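PDB 5U1T: separin from Saccharomyces cerevisiae, which is a caspase-like cysteine protease that cleaves the cohesin subunit MCD1/SCC1 at the onset of anaphase and so drives chromosome segregation. Local coordinates for residues L623-E626 / L627-I631; Y648-E651 / A652-L656; K817-S820 / R821-D825; K861-Y865 / L866-A870. All coordinates share one frame; numbering follows the deposited sequence.

Contact 1 (L623-E626 / L627-I631)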
loop_
_atom_site.group_PDB
_atom_site.type_symbol
_atom_site.label_atom_id
_atom_site.label_comp_id
_atom_site.label_asym_id
_atom_site.label_seq_id
_atom_site.Cartn_x
_atom_site.Cartn_y
_atom_site.Cartn_z
ATOM N N LEU A 623 -8.732 15.310 -9.831
ATOM C CA LEU A 623 -9.950 14.543 -10.060
ATOM C C LEU A 623 -10.455 13.964 -8.749
ATOM O O LEU A 623 -11.640 14.035 -8.453
ATOM C CB LEU A 623 -9.707 13.424 -11.089
ATOM C CG LEU A 623 -9.549 13.945 -12.522
ATOM C CD1 LEU A 623 -9.183 12.840 -13.493
ATOM C CD2 LEU A 623 -10.805 14.658 -12.959
ATOM N N SER A 624 -9.548 13.412 -7.955
ATOM C CA SER A 624 -9.930 12.920 -6.640
ATOM C C SER A 624 -10.674 13.982 -5.817
ATOM O O SER A 624 -11.723 13.694 -5.242
ATOM C CB SER A 624 -8.699 12.411 -5.880
ATOM O OG SER A 624 -8.309 11.133 -6.356
ATOM N N ILE A 625 -10.151 15.206 -5.778
ATOM C CA ILE A 625 -10.785 16.265 -4.983
ATOM C C ILE A 625 -12.167 16.595 -5.556
ATOM O O ILE A 625 -13.143 16.727 -4.818
ATOM C CB ILE A 625 -9.896 17.549 -4.909
ATOM C CG1 ILE A 625 -8.654 17.257 -4.070
ATOM C CG2 ILE A 625 -10.623 18.701 -4.270
ATOM C CD1 ILE A 625 -7.585 18.323 -4.143
ATOM N N GLU A 626 -12.253 16.697 -6.874
ATOM C CA GLU A 626 -13.492 17.121 -7.489
ATOM C C GLU A 626 -14.588 16.054 -7.335
ATOM O O GLU A 626 -15.742 16.365 -7.000
ATOM C CB GLU A 626 -13.261 17.449 -8.952
ATOM C CG GLU A 626 -14.540 17.782 -9.654
ATOM C CD GLU A 626 -14.372 17.745 -11.141
ATOM O OE1 GLU A 626 -13.190 17.668 -11.576
ATOM O OE2 GLU A 626 -15.409 17.788 -11.852
ATOM N N LEU A 627 -14.202 14.800 -7.566
ATOM C CA LEU A 627 -15.057 13.655 -7.326
ATOM C C LEU A 627 -15.531 13.632 -5.887
ATOM O O LEU A 627 -16.742 13.631 -5.641
ATOM C CB LEU A 627 -14.332 12.347 -7.662
ATOM C CG LEU A 627 -15.087 11.039 -7.404
ATOM C CD1 LEU A 627 -16.530 11.104 -7.908
ATOM C CD2 LEU A 627 -14.375 9.907 -8.067
ATOM N N SER A 628 -14.595 13.603 -4.942
ATOM C CA SER A 628 -14.935 13.524 -3.517
ATOM C C SER A 628 -15.878 14.629 -3.079
ATOM O O SER A 628 -16.842 14.380 -2.351
ATOM C CB SER A 628 -13.677 13.581 -2.653
ATOM O OG SER A 628 -13.130 12.288 -2.492
ATOM N N LEU A 629 -15.587 15.852 -3.510
ATOM C CA LEU A 629 -16.422 16.984 -3.144
ATOM C C LEU A 629 -17.812 16.765 -3.715
ATOM O O LEU A 629 -18.815 16.955 -3.031
ATOM C CB LEU A 629 -15.832 18.306 -3.645
ATOM C CG LEU A 629 -14.543 18.853 -3.010
ATOM C CD1 LEU A 629 -14.247 20.222 -3.575
ATOM C CD2 LEU A 629 -14.619 18.888 -1.489
ATOM N N CYS A 630 -17.863 16.335 -4.966
ATOM C CA CYS A 630 -19.136 16.133 -5.623
ATOM C C CYS A 630 -19.993 15.059 -4.912
ATOM O O CYS A 630 -21.190 15.248 -4.715
ATOM C CB CYS A 630 -18.906 15.768 -7.082
ATOM S SG CYS A 630 -20.441 15.554 -7.952
ATOM N N ILE A 631 -19.367 13.950 -4.522
ATOM C CA ILE A 631 -20.016 12.919 -3.710
ATOM C C ILE A 631 -20.588 13.491 -2.420
ATOM O O ILE A 631 -21.774 13.322 -2.118
ATOM C CB ILE A 631 -19.039 11.788 -3.347
ATOM C CG1 ILE A 631 -18.647 10.997 -4.598
ATOM C CG2 ILE A 631 -19.624 10.893 -2.262
ATOM C CD1 ILE A 631 -17.476 10.099 -4.389
#

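Contact 2 (Y648-E651 / A652-L656)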
loop_
_atom_site.group_PDB
_atom_site.type_symbol
_atom_site.label_atom_id
_atom_site.label_comp_id
_atom_site.label_asym_id
_atom_site.label_seq_id
_atom_site.Cartn_x
_atom_site.Cartn_y
_atom_site.Cartn_z
ATOM N N TYR A 648 -10.625 9.950 1.260
ATOM C CA TYR A 648 -9.849 10.069 0.027
ATOM C C TYR A 648 -9.613 11.536 -0.342
ATOM O O TYR A 648 -8.653 11.854 -1.050
ATOM C CB TYR A 648 -10.527 9.314 -1.123
ATOM C CG TYR A 648 -10.153 7.849 -1.178
ATOM C CD1 TYR A 648 -8.850 7.461 -1.477
ATOM C CD2 TYR A 648 -11.094 6.849 -0.928
ATOM C CE1 TYR A 648 -8.490 6.136 -1.530
ATOM C CE2 TYR A 648 -10.741 5.504 -0.979
ATOM C CZ TYR A 648 -9.439 5.156 -1.282
ATOM O OH TYR A 648 -9.056 3.833 -1.347
ATOM N N LEU A 649 -10.471 12.423 0.149
ATOM C CA LEU A 649 -10.262 13.849 -0.036
ATOM C C LEU A 649 -9.029 14.295 0.775
ATOM O O LEU A 649 -8.220 15.118 0.327
ATOM C CB LEU A 649 -11.510 14.623 0.383
ATOM C CG LEU A 649 -11.536 16.144 0.263
ATOM C CD1 LEU A 649 -11.188 16.613 -1.146
ATOM C CD2 LEU A 649 -12.908 16.632 0.670
ATOM N N LEU A 650 -8.907 13.720 1.969
ATOM C CA LEU A 650 -7.809 13.995 2.881
ATOM C C LEU A 650 -6.471 13.595 2.253
ATOM O O LEU A 650 -5.531 14.388 2.226
ATOM C CB LEU A 650 -8.032 13.263 4.215
ATOM C CG LEU A 650 -7.013 13.519 5.327
ATOM C CD1 LEU A 650 -6.627 14.994 5.340
ATOM C CD2 LEU A 650 -7.530 13.073 6.699
ATOM N N GLU A 651 -6.404 12.372 1.735
ATOM C CA GLU A 651 -5.195 11.871 1.111
ATOM C C GLU A 651 -4.846 12.680 -0.137
ATOM O O GLU A 651 -3.675 12.840 -0.454
ATOM C CB GLU A 651 -5.347 10.388 0.777
ATOM C CG GLU A 651 -5.679 9.511 1.987
ATOM C CD GLU A 651 -4.446 9.126 2.816
ATOM O OE1 GLU A 651 -3.931 8.000 2.604
ATOM O OE2 GLU A 651 -3.989 9.936 3.678
ATOM N N ALA A 652 -5.844 13.217 -0.826
ATOM C CA ALA A 652 -5.598 14.008 -2.029
ATOM C C ALA A 652 -5.040 15.393 -1.686
ATOM O O ALA A 652 -4.119 15.867 -2.342
ATOM C CB ALA A 652 -6.868 14.139 -2.855
ATOM N N TYR A 653 -5.603 16.042 -0.670
ATOM C CA TYR A 653 -5.037 17.288 -0.162
ATOM C C TYR A 653 -3.563 17.106 0.212
ATOM O O TYR A 653 -2.701 17.890 -0.199
ATOM C CB TYR A 653 -5.829 17.784 1.044
ATOM C CG TYR A 653 -7.125 18.452 0.673
ATOM C CD1 TYR A 653 -7.266 19.090 -0.550
ATOM C CD2 TYR A 653 -8.212 18.445 1.543
ATOM C CE1 TYR A 653 -8.454 19.705 -0.903
ATOM C CE2 TYR A 653 -9.413 19.060 1.197
ATOM C CZ TYR A 653 -9.529 19.689 -0.026
ATOM O OH TYR A 653 -10.711 20.297 -0.378
ATOM N N LEU A 654 -3.284 16.055 0.977
ATOM C CA LEU A 654 -1.929 15.726 1.382
ATOM C C LEU A 654 -1.025 15.467 0.178
ATOM O O LEU A 654 0.077 16.004 0.113
ATOM C CB LEU A 654 -1.929 14.519 2.311
ATOM C CG LEU A 654 -2.619 14.695 3.665
ATOM C CD1 LEU A 654 -2.773 13.347 4.328
ATOM C CD2 LEU A 654 -1.866 15.618 4.578
ATOM N N SER A 655 -1.469 14.673 -0.786
ATOM C CA SER A 655 -0.622 14.422 -1.944
ATOM C C SER A 655 -0.298 15.725 -2.694
ATOM O O SER A 655 0.760 15.852 -3.314
ATOM C CB SER A 655 -1.276 13.414 -2.877
ATOM O OG SER A 655 -0.403 13.007 -3.915
ATOM N N LEU A 656 -1.187 16.706 -2.618
ATOM C CA LEU A 656 -0.925 17.971 -3.292
ATOM C C LEU A 656 -0.312 19.015 -2.338
ATOM O O LEU A 656 -0.241 20.214 -2.658
ATOM C CB LEU A 656 -2.202 18.501 -3.941
ATOM C CG LEU A 656 -2.505 17.720 -5.213
ATOM C CD1 LEU A 656 -3.735 18.246 -5.924
ATOM C CD2 LEU A 656 -1.318 17.687 -6.151
#

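Contact 3 (K817-S820 / R821-D825)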
loop_
_atom_site.group_PDB
_atom_site.type_symbol
_atom_site.label_atom_id
_atom_site.label_comp_id
_atom_site.label_asym_id
_atom_site.label_seq_id
_atom_site.Cartn_x
_atom_site.Cartn_y
_atom_site.Cartn_z
ATOM N N LYS A 817 19.285 -3.128 -5.109
ATOM C CA LYS A 817 19.242 -4.369 -5.864
ATOM C C LYS A 817 17.951 -5.176 -5.621
ATOM O O LYS A 817 17.368 -5.714 -6.556
ATOM C CB LYS A 817 20.467 -5.207 -5.540
ATOM C CG LYS A 817 21.711 -4.744 -6.268
ATOM C CD LYS A 817 22.971 -5.262 -5.601
ATOM C CE LYS A 817 24.218 -4.625 -6.210
ATOM N NZ LYS A 817 25.483 -5.152 -5.588
ATOM N N GLU A 818 17.500 -5.256 -4.377
ATOM C CA GLU A 818 16.277 -5.983 -4.101
ATOM C C GLU A 818 15.111 -5.288 -4.774
ATOM O O GLU A 818 14.257 -5.933 -5.364
ATOM C CB GLU A 818 16.032 -6.104 -2.598
ATOM C CG GLU A 818 16.855 -7.189 -1.926
ATOM C CD GLU A 818 16.498 -8.571 -2.444
ATOM O OE1 GLU A 818 15.297 -8.944 -2.366
ATOM O OE2 GLU A 818 17.405 -9.283 -2.945
ATOM N N LEU A 819 15.081 -3.964 -4.708
ATOM C CA LEU A 819 13.957 -3.213 -5.255
ATOM C C LEU A 819 13.925 -3.353 -6.762
ATOM O O LEU A 819 12.873 -3.595 -7.354
ATOM C CB LEU A 819 14.044 -1.738 -4.853
ATOM C CG LEU A 819 13.387 -0.696 -5.761
ATOM C CD1 LEU A 819 11.901 -0.873 -5.762
ATOM C CD2 LEU A 819 13.745 0.685 -5.283
ATOM N N SER A 820 15.090 -3.195 -7.375
ATOM C CA SER A 820 15.219 -3.256 -8.820
ATOM C C SER A 820 14.637 -4.567 -9.354
ATOM O O SER A 820 13.871 -4.585 -10.329
ATOM C CB SER A 820 16.683 -3.117 -9.207
ATOM O OG SER A 820 16.829 -2.806 -10.575
ATOM N N ARG A 821 14.998 -5.652 -8.677
ATOM C CA ARG A 821 14.570 -6.998 -9.004
ATOM C C ARG A 821 13.047 -7.099 -9.059
ATOM O O ARG A 821 12.470 -7.557 -10.052
ATOM C CB ARG A 821 15.132 -7.970 -7.961
ATOM C CG ARG A 821 15.140 -9.427 -8.360
ATOM C CD ARG A 821 15.484 -10.300 -7.168
ATOM N NE ARG A 821 14.286 -10.754 -6.461
ATOM C CZ ARG A 821 14.223 -10.935 -5.145
ATOM N NH1 ARG A 821 15.294 -10.682 -4.400
ATOM N NH2 ARG A 821 13.097 -11.356 -4.569
ATOM N N ILE A 822 12.411 -6.661 -7.976
ATOM C CA ILE A 822 10.964 -6.659 -7.856
ATOM C C ILE A 822 10.292 -5.845 -8.977
ATOM O O ILE A 822 9.375 -6.338 -9.626
ATOM C CB ILE A 822 10.544 -6.114 -6.482
ATOM C CG1 ILE A 822 10.495 -7.237 -5.452
ATOM C CG2 ILE A 822 9.185 -5.498 -6.545
ATOM C CD1 ILE A 822 11.838 -7.819 -5.067
ATOM N N ILE A 823 10.722 -4.618 -9.181
ATOM C CA ILE A 823 10.157 -3.767 -10.202
ATOM C C ILE A 823 9.980 -4.486 -11.504
ATOM O O ILE A 823 8.957 -4.413 -12.135
ATOM C CB ILE A 823 11.127 -2.654 -10.538
ATOM C CG1 ILE A 823 11.261 -1.705 -9.383
ATOM C CG2 ILE A 823 10.652 -1.883 -11.745
ATOM C CD1 ILE A 823 12.284 -0.648 -9.659
ATOM N N SER A 824 11.026 -5.171 -11.898
ATOM C CA SER A 824 11.096 -5.892 -13.149
ATOM C C SER A 824 9.888 -6.736 -13.463
ATOM O O SER A 824 9.341 -6.676 -14.551
ATOM C CB SER A 824 12.329 -6.790 -13.149
ATOM O OG SER A 824 13.444 -6.127 -12.598
ATOM N N ASP A 825 9.466 -7.530 -12.499
ATOM C CA ASP A 825 8.345 -8.401 -12.729
ATOM C C ASP A 825 7.019 -7.714 -12.547
ATOM O O ASP A 825 6.008 -8.240 -12.962
ATOM C CB ASP A 825 8.439 -9.651 -11.866
ATOM C CG ASP A 825 8.853 -10.864 -12.657
ATOM O OD1 ASP A 825 9.156 -10.730 -13.860
ATOM O OD2 ASP A 825 8.887 -11.958 -12.075
#

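Contact 4 (K861-Y865 / L866-A870)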
loop_
_atom_site.group_PDB
_atom_site.type_symbol
_atom_site.label_atom_id
_atom_site.label_comp_id
_atom_site.label_asym_id
_atom_site.label_seq_id
_atom_site.Cartn_x
_atom_site.Cartn_y
_atom_site.Cartn_z
ATOM N N LYS A 861 10.841 6.280 -20.467
ATOM C CA LYS A 861 9.939 5.377 -21.163
ATOM C C LYS A 861 8.710 5.093 -20.319
ATOM O O LYS A 861 7.583 5.250 -20.780
ATOM C CB LYS A 861 10.651 4.077 -21.488
ATOM C CG LYS A 861 10.093 3.360 -22.687
ATOM C CD LYS A 861 11.231 2.681 -23.436
ATOM C CE LYS A 861 12.398 3.675 -23.675
ATOM N NZ LYS A 861 13.732 2.984 -23.860
ATOM N N ALA A 862 8.946 4.677 -19.076
ATOM C CA ALA A 862 7.887 4.347 -18.133
ATOM C C ALA A 862 6.853 5.461 -17.994
ATOM O O ALA A 862 5.669 5.184 -17.844
ATOM C CB ALA A 862 8.489 4.017 -16.777
ATOM N N PHE A 863 7.305 6.710 -18.061
ATOM C CA PHE A 863 6.438 7.892 -17.939
ATOM C C PHE A 863 5.345 7.966 -19.014
ATOM O O PHE A 863 4.257 8.522 -18.784
ATOM C CB PHE A 863 7.292 9.176 -17.992
ATOM C CG PHE A 863 6.548 10.417 -17.628
ATOM C CD1 PHE A 863 6.198 10.666 -16.317
ATOM C CD2 PHE A 863 6.214 11.341 -18.595
ATOM C CE1 PHE A 863 5.502 11.809 -15.981
ATOM C CE2 PHE A 863 5.526 12.489 -18.267
ATOM C CZ PHE A 863 5.162 12.725 -16.962
ATOM N N ASP A 864 5.644 7.420 -20.188
ATOM C CA ASP A 864 4.685 7.411 -21.280
ATOM C C ASP A 864 3.349 6.807 -20.886
ATOM O O ASP A 864 2.311 7.243 -21.369
ATOM C CB ASP A 864 5.245 6.654 -22.476
ATOM C CG ASP A 864 6.194 7.492 -23.276
ATOM O OD1 ASP A 864 6.037 8.740 -23.244
ATOM O OD2 ASP A 864 7.101 6.918 -23.925
ATOM N N TYR A 865 3.389 5.824 -19.995
ATOM C CA TYR A 865 2.196 5.083 -19.589
ATOM C C TYR A 865 1.433 5.807 -18.505
ATOM O O TYR A 865 0.576 5.224 -17.859
ATOM C CB TYR A 865 2.577 3.694 -19.095
ATOM C CG TYR A 865 3.234 2.842 -20.156
ATOM C CD1 TYR A 865 4.495 3.156 -20.647
ATOM C CD2 TYR A 865 2.594 1.716 -20.660
ATOM C CE1 TYR A 865 5.096 2.393 -21.611
ATOM C CE2 TYR A 865 3.199 0.933 -21.637
ATOM C CZ TYR A 865 4.450 1.282 -22.106
ATOM O OH TYR A 865 5.053 0.512 -23.075
ATOM N N LEU A 866 1.767 7.075 -18.288
ATOM C CA LEU A 866 1.121 7.846 -17.244
ATOM C C LEU A 866 0.310 8.957 -17.889
ATOM O O LEU A 866 0.546 9.317 -19.036
ATOM C CB LEU A 866 2.160 8.396 -16.250
ATOM C CG LEU A 866 2.948 7.355 -15.437
ATOM C CD1 LEU A 866 3.878 7.992 -14.417
ATOM C CD2 LEU A 866 2.022 6.378 -14.731
ATOM N N ASP A 867 -0.683 9.462 -17.171
ATOM C CA ASP A 867 -1.460 10.589 -17.654
ATOM C C ASP A 867 -0.776 11.876 -17.138
ATOM O O ASP A 867 -0.993 12.292 -15.998
ATOM C CB ASP A 867 -2.927 10.454 -17.199
ATOM C CG ASP A 867 -3.814 11.629 -17.634
ATOM O OD1 ASP A 867 -3.330 12.780 -17.712
ATOM O OD2 ASP A 867 -5.030 11.411 -17.868
ATOM N N ALA A 868 0.030 12.494 -18.004
ATOM C CA ALA A 868 0.875 13.617 -17.616
ATOM C C ALA A 868 0.078 14.788 -17.042
ATOM O O ALA A 868 0.539 15.427 -16.080
ATOM C CB ALA A 868 1.717 14.084 -18.798
ATOM N N GLU A 869 -1.110 15.052 -17.606
ATOM C CA GLU A 869 -1.939 16.175 -17.158
ATOM C C GLU A 869 -2.691 15.887 -15.862
ATOM O O GLU A 869 -3.068 16.810 -15.159
ATOM C CB GLU A 869 -2.951 16.584 -18.232
ATOM C CG GLU A 869 -2.387 16.642 -19.645
ATOM C CD GLU A 869 -2.687 17.967 -20.369
ATOM O OE1 GLU A 869 -3.709 18.031 -21.119
ATOM O OE2 GLU A 869 -1.886 18.934 -20.201
ATOM N N ALA A 870 -2.907 14.621 -15.532
ATOM C CA ALA A 870 -3.677 14.293 -14.332
ATOM C C ALA A 870 -2.815 14.125 -13.071
ATOM O O ALA A 870 -3.227 14.496 -11.965
ATOM C CB ALA A 870 -4.494 13.031 -14.570
#

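Contact 1 (L623-E626 / L627-I631)
Ile-625 and Leu-629 touch one turn apart on the alpha helix 621-633 of the helical domain. Their side chains run alongside each other, in the same direction. Methyl CG2 of Ile-625 meets CD1 of Leu-629 at 4.0 Å. CG of Leu-629 comes almost as near, 4.1 Å from the same CG2 of Ile-625. CG2 is anti to the backbone N of Ile-625, which carries it alongside the carbonyl that Leu-629 bonds. CG of Leu-629 is anti to its own carbonyl carbon (chi1 -69°), which leaves it next to the Ile-625 carbonyl. The backbone makes the usual bonds from each N to the carbonyl four residues back. Leu-627 N lies 2.8 Å from Leu-623 O. Ser-628 N to Ser-624 O, Leu-629 N to Ile-625 O and Cys-630 N to Glu-626 O are each 2.9 Å. This spacing fixes which side chains share a face.

Helix 642-655 packs against Ile-625 and Leu-629, and Leu-649 touches both. Helix 602-617 sets Leu-611 and Leu-612 against Leu-627, while helix 578-590 touches Leu-623, Glu-626 and Cys-630. Ser-628 is buried, and its hydroxyl has a partner on helix 642-655: Ser-628 OG is hydrogen-bonded to the backbone oxygen of Ala-645.

Contact 2 (Y648-E651 / A652-L656)
Leu-649 lies over one face of the Tyr-653 ring, and the two side chains cross obliquely. Its methyl CD1 sits 4.0 Å from the ring centroid of Tyr-653, 27° off the ring normal. This is a CH-pi contact. CG of Leu-649 also comes within 3.7 Å of CE2 of Tyr-653. The leucine reaches the ring because its CG is anti to the backbone N (chi1 -179°). With an alanine in place of Tyr-653, CD1 of Leu-649 is likely to lose its aromatic surface, and a gap would open on this side of the helix.

Both residues belong to alpha helix 642-655, near its C-terminal end. Tyr-653 N bonds Leu-649 O at 2.9 Å. Ala-652 N is shared between Tyr-648 O at 3.1 Å and, weakly, Leu-649 O. A second pair, Leu-650 and Leu-654, meets methyl to methyl, CD1 to CD1, at 4.3 Å. Met-665 and Ala-662 of helix 659-672 pack on this pair.

The chain of Glu-651 bends at chi2 (-82°) and brings OE2 to 3.7 Å from CD1 of Leu-654. The charge of Glu-651 is met through OE1, in a salt bridge with Lys-741. Ser-655 OG bonds Asp-621 OD2.

Contact 3 (K817-S820 / R821-D825)
Arg-821 N, Ile-822 N and Ile-823 N each bond the carbonyl four residues back, on Lys-817, Glu-818 and Leu-819, and the bond from Ile-823 is nearly straight at 176°. The main side-chain contact is a salt bridge between Glu-818 and Arg-821, three residues apart. NH1 of Arg-821 lies 2.7 Å from OE1 of Glu-818 and 2.9 Å from OE2 of Glu-818. One nitrogen thus faces both oxygens. The carboxylate and guanidinium planes stand 71° apart, so the two groups are not laid flat against each other. The two side chains run alongside each other. Bends at chi2 of Glu-818 and chi3 of Arg-821 (92°) bring the charges together. CD1 of Ile-822 lies over one face of the guanidinium of Arg-821, offset toward its rim.

Leu-819 and Ile-823 face the neighbouring helices. CD1 of Leu-819 meets CG1 of Ile-823 at 3.8 Å, and both residues pack on Cys-835 and Leu-839 of helix 829-845. Ser-824 turns its hydroxyl back to the backbone, where OG bonds Ser-820 O at 2.8 Å.

OE1 of Glu-818 also accepts a hydrogen bond from an aromatic side chain of the second protein chain. That chain packs on Arg-821 and Ile-822 too. This is an amphipathic alpha helix, with Leu-819 and Ile-823 on neighbouring helices and an i to i+3 ion pair at the interface with the other protein.

Contact 4 (K861-Y865 / L866-A870)
Phe-863 and Leu-866 meet through their side chains, and the apolar contacts gather round the Phe-863 ring. The two side chains cross at about a right angle, with the CD1 atoms of Phe-863 and Leu-866 4.0 Å apart. CG of Leu-866 is anti to its carbonyl carbon (chi1 -64°), which leaves CD1 near the ring. CB of Ala-868 adds a second contact, 4.1 Å from CZ of Phe-863. Phe-878 stacks on the same ring, and Tyr-833 meets it with the planes at about 60°. A serine at Leu-866 is likely to open a gap beside the Phe-863 ring and weaken the packing of the turn on Pro-829 and Tyr-833.

One backbone hydrogen bond joins the same two residues. Leu-866 N lies 2.9 Å from Phe-863 O. This bond closes a type I beta turn from Phe-863 to Leu-866, which carries the chain out of helix 849-863.

The loop beyond holds a polar contact. OD1 of Asp-867 accepts a hydrogen bond at 2.9 Å from the backbone N of Ala-870, an Asx motif. The carboxylate is met from above its plane. Ala-870 N is also bonded to Asp-867 O, at 3.1 Å.

All four contacts are local and follow one another in series along the chain. None nests in or crosses another, and none closes a long loop. Contact 1 and contact 2 each join successive turns of one helix, 621-633 and 642-655. They touch, with centres about 11 Å apart, and so hold these two helices together. Contact 3 lies much later, on helix 809-825, about 28 Å from contact 2 between centres. Contact 4 follows at the end of helix 849-863 and closes its short turn. Helix 829-845 packs against both contact 3 and contact 4. Asp-867 and Ala-870 also meet Phe-620, just before the helix of contact 1.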